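Local coordinates for protein pyroglutamyl-peptidase I (Fervidobacterium islandicum, PDB 6LTQ) that probably removes the N-terminal pyroglutamyl residue from peptides as a cysteine peptidase, at residues Y125-K130 and H175-H180; E28-S33 and L184-A189; N98-K103 and V115-N120. All blocks are in the same frame, centred on the assembly; numbering follows the deposited sequence.

Contact 1 (Y125-K130 and H175-H180); sequences YMTRVK and HALFVH
Thr-127 and Ala-176 are joined by the one direct hydrogen bond between the segments. Thr-127 OG1 donates to Ala-176 O at 2.6 Å, tilted about 15° from the carbonyl plane. The same hydroxyl accepts from Val-129 N, with 3.0 Å between Val-129 N and Thr-127 OG1. This second bond closes an ST turn. OG1 stands opposite the backbone N of Thr-127 (chi1 -176°), which points it at Ala-176 O and keeps it within reach of Val-129 N.

Beside this bond, Arg-128 lays its guanidinium on one face of the His-175 ring. The centres are 4.1 Å apart and the planes differ by 19°, an offset stack. Arg-128 CZ lies 3.5 Å from His-175 CE1, offset toward the rim. The arginine chain bends at chi3, folding the guanidinium back over the ring. Arg-128 CB meets the edge of the same ring. Arg-128 NH2 also donates to Lys-174 O, which helps to hold the guanidinium there. Water 1 accepts from Arg-128 N and Ala-176 N, and is hydrogen-bonded to His-175 ND1 at 2.8 Å. Val-129 CG2 packs 3.9 Å from His-175 CB and 4.2 Å from Leu-177 CB.

His-180, further along the strand, bonds Glu-93 and the oxidised cysteine (sulfonic acid) at position 156, consistent with the Glu-Cys-His catalytic triad of pyroglutamyl peptidases. The turn follows strand 124-126 and leads to helix 131-140, with Lys-130 at the N-cap. Strand 175-181 lies between strands 77-83 and 90-97. Helix 158-170 packs on Thr-127 and Ala-176.

Contact 2 (E28-S33 and L184-A189); sequences EKVNPS and LPEQVA
Glu-28 meets Gln-187 at the start of the first segment. Gln-187 NE2 donates to Glu-28 OE1 at 3.3 Å, reaching it from above the carboxylate plane. The carboxylate and amide planes are turned 79° apart. The other oxygen, OE2, forms a salt bridge with Lys-191.

Val-30 comes next. Its CG1 sits between the backbone N and the carbonyl carbon (chi1 75°), and rests on the aliphatic part of Gln-187, 3.6 Å from Gln-187 CG. On another side this methyl is 4.2 Å from Leu-184 CD1.

Both segments lead into helices, 32-40 and 185-189, so the contact joins two helix N-termini. Asn-31 is the N-cap of the first helix. Its OD1 accepts from Ser-33 N at 3.0 Å and from Ser-33 OG. Leu-184 is the N-cap of the second, and Leu-184 N donates to Gln-187 OE1 at 2.9 Å. That bond helps to fix the amide, whose NE2 also binds Gln-83 OE1.

Pro-32 packs against both ends of this turn. Its CB lies 4.0 Å from Leu-184 CG, and its CD lies 3.5 Å from Gln-187 OE1. Gln-206 of helix 203-215 touches Pro-32 and Leu-184.

Contact 3 (N98-K103 and V115-N120); sequences NLLDSK and VSIIDN
Leu-100 and Val-115 form a single antiparallel bridge, a hydrogen-bonded pair with CA atoms 5.0 Å apart. Leu-100 N donates to Val-115 O at 2.6 Å, and Val-115 N donates to Leu-100 O at 3.0 Å. Both bonds are nearly straight.

Beyond the bridge, Asn-98 takes over with its side chain. With CG turned away from the backbone N (chi1 -171°), the amide reaches the backbone of Ile-117 and Ile-118. Asn-98 OD1 accepts from Ile-117 N at 2.7 Å, in a bent bond, and from Ile-118 N at 2.9 Å, in a straighter one (165°). Asn-98 ND2 donates to Ile-118 O, which lies in the plane of the amide, at 2.9 Å. Three bonds thus fix the rotation of the amide. Replacing Asn-98 by a leucine would probably leave Ile-117 N, Ile-118 N and Ile-118 O without these partners and the backbone at 117-118 freer to move.

The apolar side is made by Leu-100 CD2, 3.7 Å from Ile-117 CG1. These two side chains cross at about a right angle. Water 2 donates to Asn-98 O and is hydrogen-bonded to Ser-116 OG.

Asp-101 OD2 forms a salt bridge with Lys-132 NZ of a neighbouring subunit. Tyr-161 of helix 158-170 packs on Asn-98 and Ile-117. The arrangement is a single antiparallel beta bridge, continued by an asparagine amide bonded to the backbone of 117-118, within the long connection between strands 90-97 and 124-126.

How the contacts relate
From the N terminus, the chain first meets residues 28-33, which lead into helix 32-40. Their partner, 184-189, comes 150 residues later, so contact 2 closes a wide loop that holds both other contacts. Within it, contact 3 closes a small loop of 11 residues on the connection from strand 90-97 to strand 124-126. Contact 1 then opens at that strand and closes at strand 175-181. Contacts 3 and 1 are therefore in series, and none cross. Strand 175-181 ends just before helix 185-189, which links contacts 1 and 2 on opposite sides of the chain's centre. Contacts 1 and 3 both touch the second subunit.

Contact 1 (Y125-K130 and H175-H180)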
ATOM      1  N   TYR D 125     -17.012  18.615 -11.726  1.00 16.57           N
ATOM      2  CA  TYR D 125     -17.504  19.524 -10.704  1.00 17.98           C
ATOM      3  C   TYR D 125     -16.796  19.235  -9.391  1.00 18.75           C
ATOM      4  O   TYR D 125     -16.482  18.086  -9.076  1.00 20.39           O
ATOM      5  CB  TYR D 125     -19.025  19.383 -10.468  1.00 21.73           C
ATOM      6  CG  TYR D 125     -19.895  19.920 -11.582  1.00 23.45           C
ATOM      7  CD1 TYR D 125     -20.287  21.247 -11.594  1.00 26.50           C
ATOM      8  CD2 TYR D 125     -20.319  19.095 -12.619  1.00 22.69           C
ATOM      9  CE1 TYR D 125     -21.084  21.745 -12.609  1.00 31.32           C
ATOM     10  CE2 TYR D 125     -21.121  19.583 -13.643  1.00 21.18           C
ATOM     11  CZ  TYR D 125     -21.497  20.914 -13.629  1.00 26.35           C
ATOM     12  OH  TYR D 125     -22.299  21.417 -14.634  1.00 27.89           O
ATOM     13  N   MET D 126     -16.560  20.277  -8.616  1.00 13.24           N
ATOM     14  CA  MET D 126     -16.206  20.075  -7.221  1.00 17.62           C
ATOM     15  C   MET D 126     -17.420  20.373  -6.363  1.00 21.79           C
ATOM     16  O   MET D 126     -18.227  21.234  -6.717  1.00 17.89           O
ATOM     17  CB  MET D 126     -15.040  20.976  -6.800  1.00 17.24           C
ATOM     18  CG  MET D 126     -13.677  20.438  -7.231  1.00 17.98           C
ATOM     19  SD  MET D 126     -12.293  21.449  -6.673  1.00 24.60           S
ATOM     20  CE  MET D 126     -12.352  22.796  -7.873  1.00 18.28           C
ATOM     21  N   THR D 127     -17.552  19.652  -5.240  1.00 16.24           N
ATOM     22  CA  THR D 127     -18.601  19.986  -4.277  1.00 20.24           C
ATOM     23  C   THR D 127     -18.399  21.395  -3.739  1.00 21.99           C
ATOM     24  O   THR D 127     -17.278  21.905  -3.646  1.00 19.17           O
ATOM     25  CB  THR D 127     -18.640  19.004  -3.090  1.00 22.68           C
ATOM     26  OG1 THR D 127     -19.749  19.340  -2.235  1.00 18.93           O
ATOM     27  CG2 THR D 127     -17.357  19.110  -2.256  1.00 13.05           C
ATOM     28  N   ARG D 128     -19.514  22.045  -3.412  1.00 23.07           N
ATOM     29  CA  ARG D 128     -19.463  23.320  -2.725  1.00 19.88           C
ATOM     30  C   ARG D 128     -19.634  23.174  -1.224  1.00 22.33           C
ATOM     31  O   ARG D 128     -19.528  24.169  -0.504  1.00 21.60           O
ATOM     32  CB  ARG D 128     -20.524  24.270  -3.293  1.00 27.79           C
ATOM     33  CG  ARG D 128     -20.495  24.356  -4.814  1.00 35.47           C
ATOM     34  CD  ARG D 128     -21.480  25.404  -5.339  1.00 46.07           C
ATOM     35  NE  ARG D 128     -22.870  25.082  -5.022  1.00 48.62           N
ATOM     36  CZ  ARG D 128     -23.627  25.776  -4.174  1.00 44.31           C
ATOM     37  NH1 ARG D 128     -23.132  26.837  -3.538  1.00 43.77           N
ATOM     38  NH2 ARG D 128     -24.880  25.403  -3.951  1.00 48.78           N
ATOM     39  N   VAL D 129     -19.868  21.953  -0.739  1.00 16.35           N
ATOM     40  CA  VAL D 129     -19.884  21.696   0.698  1.00 19.40           C
ATOM     41  C   VAL D 129     -18.490  21.950   1.260  1.00 23.85           C
ATOM     42  O   VAL D 129     -17.472  21.723   0.589  1.00 22.89           O
ATOM     43  CB  VAL D 129     -20.344  20.246   0.966  1.00 24.12           C
ATOM     44  CG1 VAL D 129     -20.301  19.887   2.450  1.00 25.49           C
ATOM     45  CG2 VAL D 129     -21.735  19.999   0.385  1.00 17.96           C
ATOM     46  N   LYS D 130     -18.435  22.435   2.501  1.00 17.42           N
ATOM     47  CA  LYS D 130     -17.166  22.726   3.168  1.00 17.31           C
ATOM     48  C   LYS D 130     -16.517  21.404   3.575  1.00 18.40           C
ATOM     49  O   LYS D 130     -16.581  20.959   4.721  1.00 16.75           O
ATOM     50  CB  LYS D 130     -17.385  23.633   4.363  1.00 24.56           C
ATOM     51  CG  LYS D 130     -18.020  24.969   4.003  1.00 35.23           C
ATOM     52  CD  LYS D 130     -18.346  25.750   5.261  1.00 27.22           C
ATOM     53  CE  LYS D 130     -17.108  26.453   5.803  1.00 47.51           C
ATOM     54  NZ  LYS D 130     -17.017  27.871   5.344  1.00 70.18           N
ATOM     55  N   HIS D 175     -26.876  21.395  -2.822  1.00 25.32           N
ATOM     56  CA  HIS D 175     -25.548  20.881  -2.524  1.00 23.63           C
ATOM     57  C   HIS D 175     -25.531  19.377  -2.739  1.00 27.02           C
ATOM     58  O   HIS D 175     -26.557  18.696  -2.639  1.00 24.25           O
ATOM     59  CB  HIS D 175     -25.135  21.206  -1.079  1.00 25.34           C
ATOM     60  CG  HIS D 175     -24.611  22.595  -0.864  1.00 28.91           C
ATOM     61  ND1 HIS D 175     -23.442  23.047  -1.440  1.00 27.25           N
ATOM     62  CD2 HIS D 175     -25.054  23.607  -0.077  1.00 32.87           C
ATOM     63  CE1 HIS D 175     -23.207  24.284  -1.047  1.00 32.98           C
ATOM     64  NE2 HIS D 175     -24.167  24.647  -0.213  1.00 34.88           N
ATOM     65  N   ALA D 176     -24.351  18.857  -3.030  1.00 18.21           N
ATOM     66  CA  ALA D 176     -24.174  17.423  -3.050  1.00 15.56           C
ATOM     67  C   ALA D 176     -22.791  17.101  -2.508  1.00 21.94           C
ATOM     68  O   ALA D 176     -21.841  17.864  -2.718  1.00 18.62           O
ATOM     69  CB  ALA D 176     -24.343  16.867  -4.452  1.00 22.95           C
ATOM     70  N   LEU D 177     -22.717  15.996  -1.764  1.00 17.85           N
ATOM     71  CA  LEU D 177     -21.463  15.452  -1.251  1.00 18.31           C
ATOM     72  C   LEU D 177     -21.509  13.936  -1.404  1.00 27.17           C
ATOM     73  O   LEU D 177     -22.554  13.314  -1.167  1.00 18.79           O
ATOM     74  CB  LEU D 177     -21.241  15.851   0.221  1.00 16.34           C
ATOM     75  CG  LEU D 177     -19.997  15.317   0.955  1.00 16.83           C
ATOM     76  CD1 LEU D 177     -18.681  15.823   0.315  1.00 19.25           C
ATOM     77  CD2 LEU D 177     -20.037  15.675   2.421  1.00 17.73           C
ATOM     78  N   PHE D 178     -20.390  13.333  -1.819  1.00 14.14           N
ATOM     79  CA  PHE D 178     -20.292  11.881  -1.903  1.00 15.94           C
ATOM     80  C   PHE D 178     -19.326  11.387  -0.832  1.00 16.86           C
ATOM     81  O   PHE D 178     -18.234  11.940  -0.675  1.00 14.13           O
ATOM     82  CB  PHE D 178     -19.838  11.405  -3.285  1.00 15.66           C
ATOM     83  CG  PHE D 178     -20.113   9.956  -3.508  1.00 18.99           C
ATOM     84  CD1 PHE D 178     -19.328   8.977  -2.896  1.00 13.84           C
ATOM     85  CD2 PHE D 178     -21.204   9.556  -4.258  1.00 19.82           C
ATOM     86  CE1 PHE D 178     -19.618   7.631  -3.046  1.00 17.33           C
ATOM     87  CE2 PHE D 178     -21.494   8.214  -4.415  1.00 15.55           C
ATOM     88  CZ  PHE D 178     -20.708   7.252  -3.807  1.00 17.36           C
ATOM     89  N   VAL D 179     -19.731  10.360  -0.092  1.00 11.61           N
ATOM     90  CA  VAL D 179     -18.920   9.781   0.985  1.00 14.74           C
ATOM     91  C   VAL D 179     -18.666   8.324   0.619  1.00 16.68           C
ATOM     92  O   VAL D 179     -19.611   7.532   0.505  1.00 15.27           O
ATOM     93  CB  VAL D 179     -19.594   9.906   2.358  1.00 18.55           C
ATOM     94  CG1 VAL D 179     -18.674   9.333   3.445  1.00 13.39           C
ATOM     95  CG2 VAL D 179     -19.910  11.368   2.669  1.00 13.14           C
ATOM     96  N   HIS D 180     -17.417   8.003   0.289  1.00 12.48           N
ATOM     97  CA  HIS D 180     -17.000   6.625   0.125  1.00 12.19           C
ATOM     98  C   HIS D 180     -16.691   5.980   1.468  1.00 14.18           C
ATOM     99  O   HIS D 180     -16.160   6.615   2.383  1.00 15.41           O
ATOM    100  CB  HIS D 180     -15.790   6.528  -0.800  1.00 14.61           C
ATOM    101  CG  HIS D 180     -16.154   6.236  -2.225  1.00 18.55           C
ATOM    102  ND1 HIS D 180     -15.633   6.942  -3.287  1.00 21.72           N
ATOM    103  CD2 HIS D 180     -17.018   5.336  -2.761  1.00 19.15           C
ATOM    104  CE1 HIS D 180     -16.126   6.466  -4.418  1.00 20.44           C
ATOM    105  NE2 HIS D 180     -16.979   5.499  -4.128  1.00 22.76           N
TER
HETATM  106  O   HOH W   1     -22.452  21.317  -3.473  1.00 21.15           O

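Contact 2 (E28-S33 and L184-A189)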
ATOM      1  N   GLU D  28     -20.195  -9.151  -3.971  1.00 27.72           N
ATOM      2  CA  GLU D  28     -20.494  -8.986  -2.555  1.00 29.42           C
ATOM      3  C   GLU D  28     -21.961  -9.300  -2.279  1.00 29.60           C
ATOM      4  O   GLU D  28     -22.825  -9.120  -3.137  1.00 35.56           O
ATOM      5  CB  GLU D  28     -20.162  -7.560  -2.099  1.00 25.10           C
ATOM      6  CG  GLU D  28     -18.681  -7.178  -2.264  1.00 27.89           C
ATOM      7  CD  GLU D  28     -17.756  -7.934  -1.305  1.00 28.62           C
ATOM      8  OE1 GLU D  28     -18.211  -8.321  -0.198  1.00 25.71           O
ATOM      9  OE2 GLU D  28     -16.570  -8.148  -1.665  1.00 29.30           O
ATOM     10  N   LYS D  29     -22.244  -9.768  -1.064  1.00 25.64           N
ATOM     11  CA  LYS D  29     -23.626  -9.983  -0.651  1.00 30.76           C
ATOM     12  C   LYS D  29     -24.190  -8.809   0.133  1.00 28.76           C
ATOM     13  O   LYS D  29     -25.387  -8.790   0.427  1.00 28.42           O
ATOM     14  CB  LYS D  29     -23.747 -11.270   0.176  1.00 44.53           C
ATOM     15  CG  LYS D  29     -22.499 -11.629   0.971  1.00 45.72           C
ATOM     16  CD  LYS D  29     -22.630 -12.988   1.662  1.00 58.57           C
ATOM     17  CE  LYS D  29     -23.512 -12.902   2.901  1.00 54.11           C
ATOM     18  NZ  LYS D  29     -23.229 -13.995   3.878  1.00 59.40           N
ATOM     19  N   VAL D  30     -23.353  -7.846   0.507  1.00 24.35           N
ATOM     20  CA  VAL D  30     -23.793  -6.670   1.238  1.00 17.36           C
ATOM     21  C   VAL D  30     -23.069  -5.452   0.665  1.00 19.49           C
ATOM     22  O   VAL D  30     -22.067  -5.569  -0.042  1.00 22.34           O
ATOM     23  CB  VAL D  30     -23.525  -6.802   2.759  1.00 28.19           C
ATOM     24  CG1 VAL D  30     -22.047  -6.626   3.068  1.00 20.80           C
ATOM     25  CG2 VAL D  30     -24.325  -5.805   3.525  1.00 36.46           C
ATOM     26  N   ASN D  31     -23.604  -4.287   0.968  1.00 19.83           N
ATOM     27  CA  ASN D  31     -22.977  -3.019   0.622  1.00 23.12           C
ATOM     28  C   ASN D  31     -23.094  -2.104   1.832  1.00 23.32           C
ATOM     29  O   ASN D  31     -24.210  -1.845   2.305  1.00 20.97           O
ATOM     30  CB  ASN D  31     -23.641  -2.403  -0.613  1.00 21.48           C
ATOM     31  CG  ASN D  31     -22.896  -1.175  -1.137  1.00 24.37           C
ATOM     32  OD1 ASN D  31     -22.399  -0.350  -0.357  1.00 19.73           O
ATOM     33  ND2 ASN D  31     -22.855  -1.027  -2.465  1.00 20.46           N
ATOM     34  N   PRO D  32     -21.972  -1.605   2.376  1.00 21.74           N
ATOM     35  CA  PRO D  32     -22.072  -0.741   3.564  1.00 16.24           C
ATOM     36  C   PRO D  32     -22.957   0.479   3.366  1.00 20.32           C
ATOM     37  O   PRO D  32     -23.596   0.924   4.328  1.00 17.89           O
ATOM     38  CB  PRO D  32     -20.607  -0.338   3.834  1.00 18.27           C
ATOM     39  CG  PRO D  32     -19.923  -0.491   2.506  1.00 17.96           C
ATOM     40  CD  PRO D  32     -20.587  -1.692   1.871  1.00 19.50           C
ATOM     41  N   SER D  33     -22.970   1.080   2.174  1.00 19.75           N
ATOM     42  CA  SER D  33     -23.860   2.221   1.950  1.00 19.32           C
ATOM     43  C   SER D  33     -25.326   1.828   2.147  1.00 18.23           C
ATOM     44  O   SER D  33     -26.085   2.557   2.792  1.00 18.02           O
ATOM     45  CB  SER D  33     -23.623   2.846   0.574  1.00 15.62           C
ATOM     46  OG  SER D  33     -23.865   1.952  -0.493  1.00 17.18           O
ATOM     47  N   LEU D 184     -17.056  -3.367   5.143  1.00 12.93           N
ATOM     48  CA  LEU D 184     -17.356  -3.882   6.466  1.00 14.51           C
ATOM     49  C   LEU D 184     -16.405  -5.032   6.797  1.00 10.08           C
ATOM     50  O   LEU D 184     -15.937  -5.738   5.898  1.00 14.44           O
ATOM     51  CB  LEU D 184     -18.807  -4.388   6.552  1.00 13.06           C
ATOM     52  CG  LEU D 184     -19.904  -3.340   6.327  1.00 15.30           C
ATOM     53  CD1 LEU D 184     -21.274  -4.036   6.233  1.00 17.75           C
ATOM     54  CD2 LEU D 184     -19.929  -2.274   7.420  1.00 13.68           C
ATOM     55  N   PRO D 185     -16.114  -5.249   8.079  1.00 12.56           N
ATOM     56  CA  PRO D 185     -15.236  -6.377   8.438  1.00 15.71           C
ATOM     57  C   PRO D 185     -15.723  -7.711   7.881  1.00 17.29           C
ATOM     58  O   PRO D 185     -14.905  -8.519   7.412  1.00 14.95           O
ATOM     59  CB  PRO D 185     -15.242  -6.348   9.968  1.00 13.24           C
ATOM     60  CG  PRO D 185     -15.560  -4.918  10.314  1.00 14.54           C
ATOM     61  CD  PRO D 185     -16.523  -4.451   9.243  1.00  8.45           C
ATOM     62  N   GLU D 186     -17.041  -7.940   7.842  1.00 16.34           N
ATOM     63  CA  GLU D 186     -17.524  -9.214   7.301  1.00 20.18           C
ATOM     64  C   GLU D 186     -17.176  -9.391   5.823  1.00 20.40           C
ATOM     65  O   GLU D 186     -17.014 -10.528   5.356  1.00 21.03           O
ATOM     66  CB  GLU D 186     -19.029  -9.328   7.509  1.00 20.01           C
ATOM     67  CG  GLU D 186     -19.810  -8.285   6.758  1.00 16.56           C
ATOM     68  CD  GLU D 186     -21.204  -8.123   7.305  1.00 34.48           C
ATOM     69  OE1 GLU D 186     -22.138  -8.721   6.720  1.00 31.40           O
ATOM     70  OE2 GLU D 186     -21.359  -7.410   8.322  1.00 33.00           O
ATOM     71  N   GLN D 187     -17.038  -8.289   5.073  1.00 15.26           N
ATOM     72  CA  GLN D 187     -16.661  -8.391   3.663  1.00 17.98           C
ATOM     73  C   GLN D 187     -15.189  -8.738   3.489  1.00 18.99           C
ATOM     74  O   GLN D 187     -14.811  -9.323   2.468  1.00 21.31           O
ATOM     75  CB  GLN D 187     -16.950  -7.080   2.918  1.00 16.14           C
ATOM     76  CG  GLN D 187     -18.433  -6.688   2.918  1.00 15.81           C
ATOM     77  CD  GLN D 187     -18.694  -5.353   2.241  1.00 20.22           C
ATOM     78  OE1 GLN D 187     -18.554  -4.298   2.861  1.00 17.76           O
ATOM     79  NE2 GLN D 187     -19.086  -5.397   0.957  1.00 17.76           N
ATOM     80  N   VAL D 188     -14.338  -8.340   4.436  1.00 15.42           N
ATOM     81  CA  VAL D 188     -12.929  -8.716   4.325  1.00 17.41           C
ATOM     82  C   VAL D 188     -12.723 -10.121   4.859  1.00 16.65           C
ATOM     83  O   VAL D 188     -11.858 -10.857   4.371  1.00 20.03           O
ATOM     84  CB  VAL D 188     -12.032  -7.696   5.049  1.00 15.46           C
ATOM     85  CG1 VAL D 188     -10.552  -8.166   5.100  1.00 12.89           C
ATOM     86  CG2 VAL D 188     -12.131  -6.325   4.354  1.00 14.75           C
ATOM     87  N   ALA D 189     -13.522 -10.520   5.845  1.00 17.50           N
ATOM     88  CA  ALA D 189     -13.336 -11.833   6.458  1.00 18.82           C
ATOM     89  C   ALA D 189     -13.497 -12.983   5.458  1.00 24.81           C
ATOM     90  O   ALA D 189     -12.953 -14.068   5.693  1.00 23.07           O
ATOM     91  CB  ALA D 189     -14.298 -11.977   7.631  1.00 19.26           C
TER

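Contact 3 (N98-K103 and V115-N120)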
ATOM      1  N   ASN D  98     -16.799  13.992 -15.542  1.00 20.65           N
ATOM      2  CA  ASN D  98     -17.780  13.697 -16.592  1.00 19.58           C
ATOM      3  C   ASN D  98     -17.333  12.502 -17.439  1.00 24.10           C
ATOM      4  O   ASN D  98     -17.055  12.613 -18.633  1.00 23.44           O
ATOM      5  CB  ASN D  98     -17.986  14.938 -17.447  1.00 23.74           C
ATOM      6  CG  ASN D  98     -19.143  14.791 -18.428  1.00 30.70           C
ATOM      7  OD1 ASN D  98     -19.949  13.867 -18.328  1.00 20.91           O
ATOM      8  ND2 ASN D  98     -19.220  15.705 -19.381  1.00 26.12           N
ATOM      9  N   LEU D  99     -17.291  11.325 -16.806  1.00 20.24           N
ATOM     10  CA  LEU D  99     -16.731  10.166 -17.489  1.00 21.30           C
ATOM     11  C   LEU D  99     -17.248   8.873 -16.887  1.00 23.89           C
ATOM     12  O   LEU D  99     -17.207   8.705 -15.667  1.00 17.87           O
ATOM     13  CB  LEU D  99     -15.189  10.172 -17.407  1.00 18.81           C
ATOM     14  CG  LEU D  99     -14.521   9.225 -18.396  1.00 26.04           C
ATOM     15  CD1 LEU D  99     -14.723   9.776 -19.807  1.00 32.16           C
ATOM     16  CD2 LEU D  99     -13.035   9.039 -18.088  1.00 29.35           C
ATOM     17  N   LEU D 100     -17.685   7.953 -17.746  1.00 19.12           N
ATOM     18  CA  LEU D 100     -17.893   6.556 -17.390  1.00 21.74           C
ATOM     19  C   LEU D 100     -16.766   5.738 -17.993  1.00 24.37           C
ATOM     20  O   LEU D 100     -16.584   5.731 -19.217  1.00 31.29           O
ATOM     21  CB  LEU D 100     -19.240   6.043 -17.892  1.00 23.37           C
ATOM     22  CG  LEU D 100     -20.423   6.962 -17.637  1.00 23.97           C
ATOM     23  CD1 LEU D 100     -21.620   6.504 -18.472  1.00 36.12           C
ATOM     24  CD2 LEU D 100     -20.785   6.973 -16.168  1.00 23.64           C
ATOM     25  N   ASP D 101     -16.038   5.011 -17.149  1.00 25.21           N
ATOM     26  CA  ASP D 101     -14.917   4.228 -17.657  1.00 33.62           C
ATOM     27  C   ASP D 101     -14.582   3.125 -16.666  1.00 31.08           C
ATOM     28  O   ASP D 101     -14.052   3.404 -15.585  1.00 32.36           O
ATOM     29  CB  ASP D 101     -13.710   5.117 -17.894  1.00 24.92           C
ATOM     30  CG  ASP D 101     -12.659   4.432 -18.718  1.00 40.85           C
ATOM     31  OD1 ASP D 101     -12.995   4.025 -19.844  1.00 36.53           O
ATOM     32  OD2 ASP D 101     -11.514   4.274 -18.245  1.00 40.80           O
ATOM     33  N   SER D 102     -14.835   1.881 -17.058  1.00 30.48           N
ATOM     34  CA  SER D 102     -14.394   0.742 -16.267  1.00 27.90           C
ATOM     35  C   SER D 102     -14.443  -0.506 -17.134  1.00 30.52           C
ATOM     36  O   SER D 102     -15.278  -0.621 -18.034  1.00 30.35           O
ATOM     37  CB  SER D 102     -15.263   0.559 -15.012  1.00 20.66           C
ATOM     38  OG  SER D 102     -14.912  -0.621 -14.311  1.00 34.06           O
ATOM     39  N   LYS D 103     -13.513  -1.421 -16.884  1.00 32.11           N
ATOM     40  CA  LYS D 103     -13.589  -2.702 -17.561  1.00 29.89           C
ATOM     41  C   LYS D 103     -14.653  -3.584 -16.937  1.00 39.34           C
ATOM     42  O   LYS D 103     -15.098  -4.544 -17.575  1.00 37.15           O
ATOM     43  CB  LYS D 103     -12.243  -3.444 -17.561  1.00 37.80           C
ATOM     44  CG  LYS D 103     -11.050  -2.775 -18.266  1.00 37.74           C
ATOM     45  CD  LYS D 103     -10.589  -1.498 -17.572  1.00 65.52           C
ATOM     46  CE  LYS D 103     -10.551  -1.670 -16.057  1.00 72.45           C
ATOM     47  NZ  LYS D 103     -10.283  -0.402 -15.334  1.00 65.97           N
ATOM     48  N   VAL D 115     -16.956   7.199 -21.793  1.00 35.72           N
ATOM     49  CA  VAL D 115     -18.222   7.781 -22.207  1.00 41.96           C
ATOM     50  C   VAL D 115     -18.483   9.000 -21.339  1.00 39.18           C
ATOM     51  O   VAL D 115     -18.378   8.924 -20.110  1.00 39.49           O
ATOM     52  CB  VAL D 115     -19.367   6.761 -22.067  1.00 41.61           C
ATOM     53  CG1 VAL D 115     -20.683   7.334 -22.585  1.00 45.87           C
ATOM     54  CG2 VAL D 115     -19.007   5.472 -22.771  1.00 34.48           C
ATOM     55  N   SER D 116     -18.836  10.114 -21.973  1.00 27.62           N
ATOM     56  CA  SER D 116     -19.291  11.266 -21.209  1.00 31.85           C
ATOM     57  C   SER D 116     -20.576  10.909 -20.476  1.00 36.04           C
ATOM     58  O   SER D 116     -21.376  10.094 -20.945  1.00 38.71           O
ATOM     59  CB  SER D 116     -19.544  12.468 -22.115  1.00 36.02           C
ATOM     60  OG  SER D 116     -18.334  13.056 -22.539  1.00 36.41           O
ATOM     61  N   ILE D 117     -20.757  11.506 -19.301  1.00 34.51           N
ATOM     62  CA  ILE D 117     -22.034  11.395 -18.602  1.00 40.93           C
ATOM     63  C   ILE D 117     -23.051  12.352 -19.204  1.00 42.38           C
ATOM     64  O   ILE D 117     -24.153  11.948 -19.594  1.00 45.53           O
ATOM     65  CB  ILE D 117     -21.842  11.658 -17.096  1.00 30.41           C
ATOM     66  CG1 ILE D 117     -20.901  10.619 -16.483  1.00 25.58           C
ATOM     67  CG2 ILE D 117     -23.185  11.704 -16.376  1.00 30.17           C
ATOM     68  CD1 ILE D 117     -20.528  10.929 -15.035  1.00 19.34           C
ATOM     69  N   ILE D 118     -22.686  13.626 -19.295  1.00 34.99           N
ATOM     70  CA  ILE D 118     -23.517  14.676 -19.865  1.00 26.74           C
ATOM     71  C   ILE D 118     -22.755  15.263 -21.038  1.00 44.54           C
ATOM     72  O   ILE D 118     -21.722  15.919 -20.846  1.00 38.29           O
ATOM     73  CB  ILE D 118     -23.852  15.763 -18.839  1.00 32.44           C
ATOM     74  CG1 ILE D 118     -24.703  15.172 -17.720  1.00 32.58           C
ATOM     75  CG2 ILE D 118     -24.482  16.986 -19.519  1.00 32.99           C
ATOM     76  CD1 ILE D 118     -25.955  14.496 -18.203  1.00 35.40           C
ATOM     77  N   ASP D 119     -23.274  15.055 -22.247  1.00 51.18           N
ATOM     78  CA  ASP D 119     -22.655  15.604 -23.446  1.00 38.77           C
ATOM     79  C   ASP D 119     -22.502  17.112 -23.320  1.00 45.68           C
ATOM     80  O   ASP D 119     -23.465  17.830 -23.034  1.00 43.64           O
ATOM     81  CB  ASP D 119     -23.492  15.255 -24.675  1.00 59.75           C
ATOM     82  CG  ASP D 119     -23.358  13.798 -25.067  1.00 77.11           C
ATOM     83  OD1 ASP D 119     -22.225  13.275 -25.015  1.00 69.34           O
ATOM     84  OD2 ASP D 119     -24.385  13.177 -25.418  1.00 88.85           O
ATOM     85  N   ASN D 120     -21.279  17.587 -23.536  1.00 41.69           N
ATOM     86  CA  ASN D 120     -20.921  18.993 -23.373  1.00 46.75           C
ATOM     87  C   ASN D 120     -21.274  19.537 -21.988  1.00 47.55           C
ATOM     88  O   ASN D 120     -21.532  20.736 -21.831  1.00 44.26           O
ATOM     89  CB  ASN D 120     -21.577  19.846 -24.468  1.00 56.38           C
ATOM     90  CG  ASN D 120     -21.289  19.313 -25.863  1.00 65.04           C
ATOM     91  OD1 ASN D 120     -22.194  18.887 -26.577  1.00 67.85           O
ATOM     92  ND2 ASN D 120     -20.015  19.329 -26.254  1.00 60.60           N
TER
HETATM   93  O   HOH W   2     -16.506  14.031 -20.752  1.00 27.92           O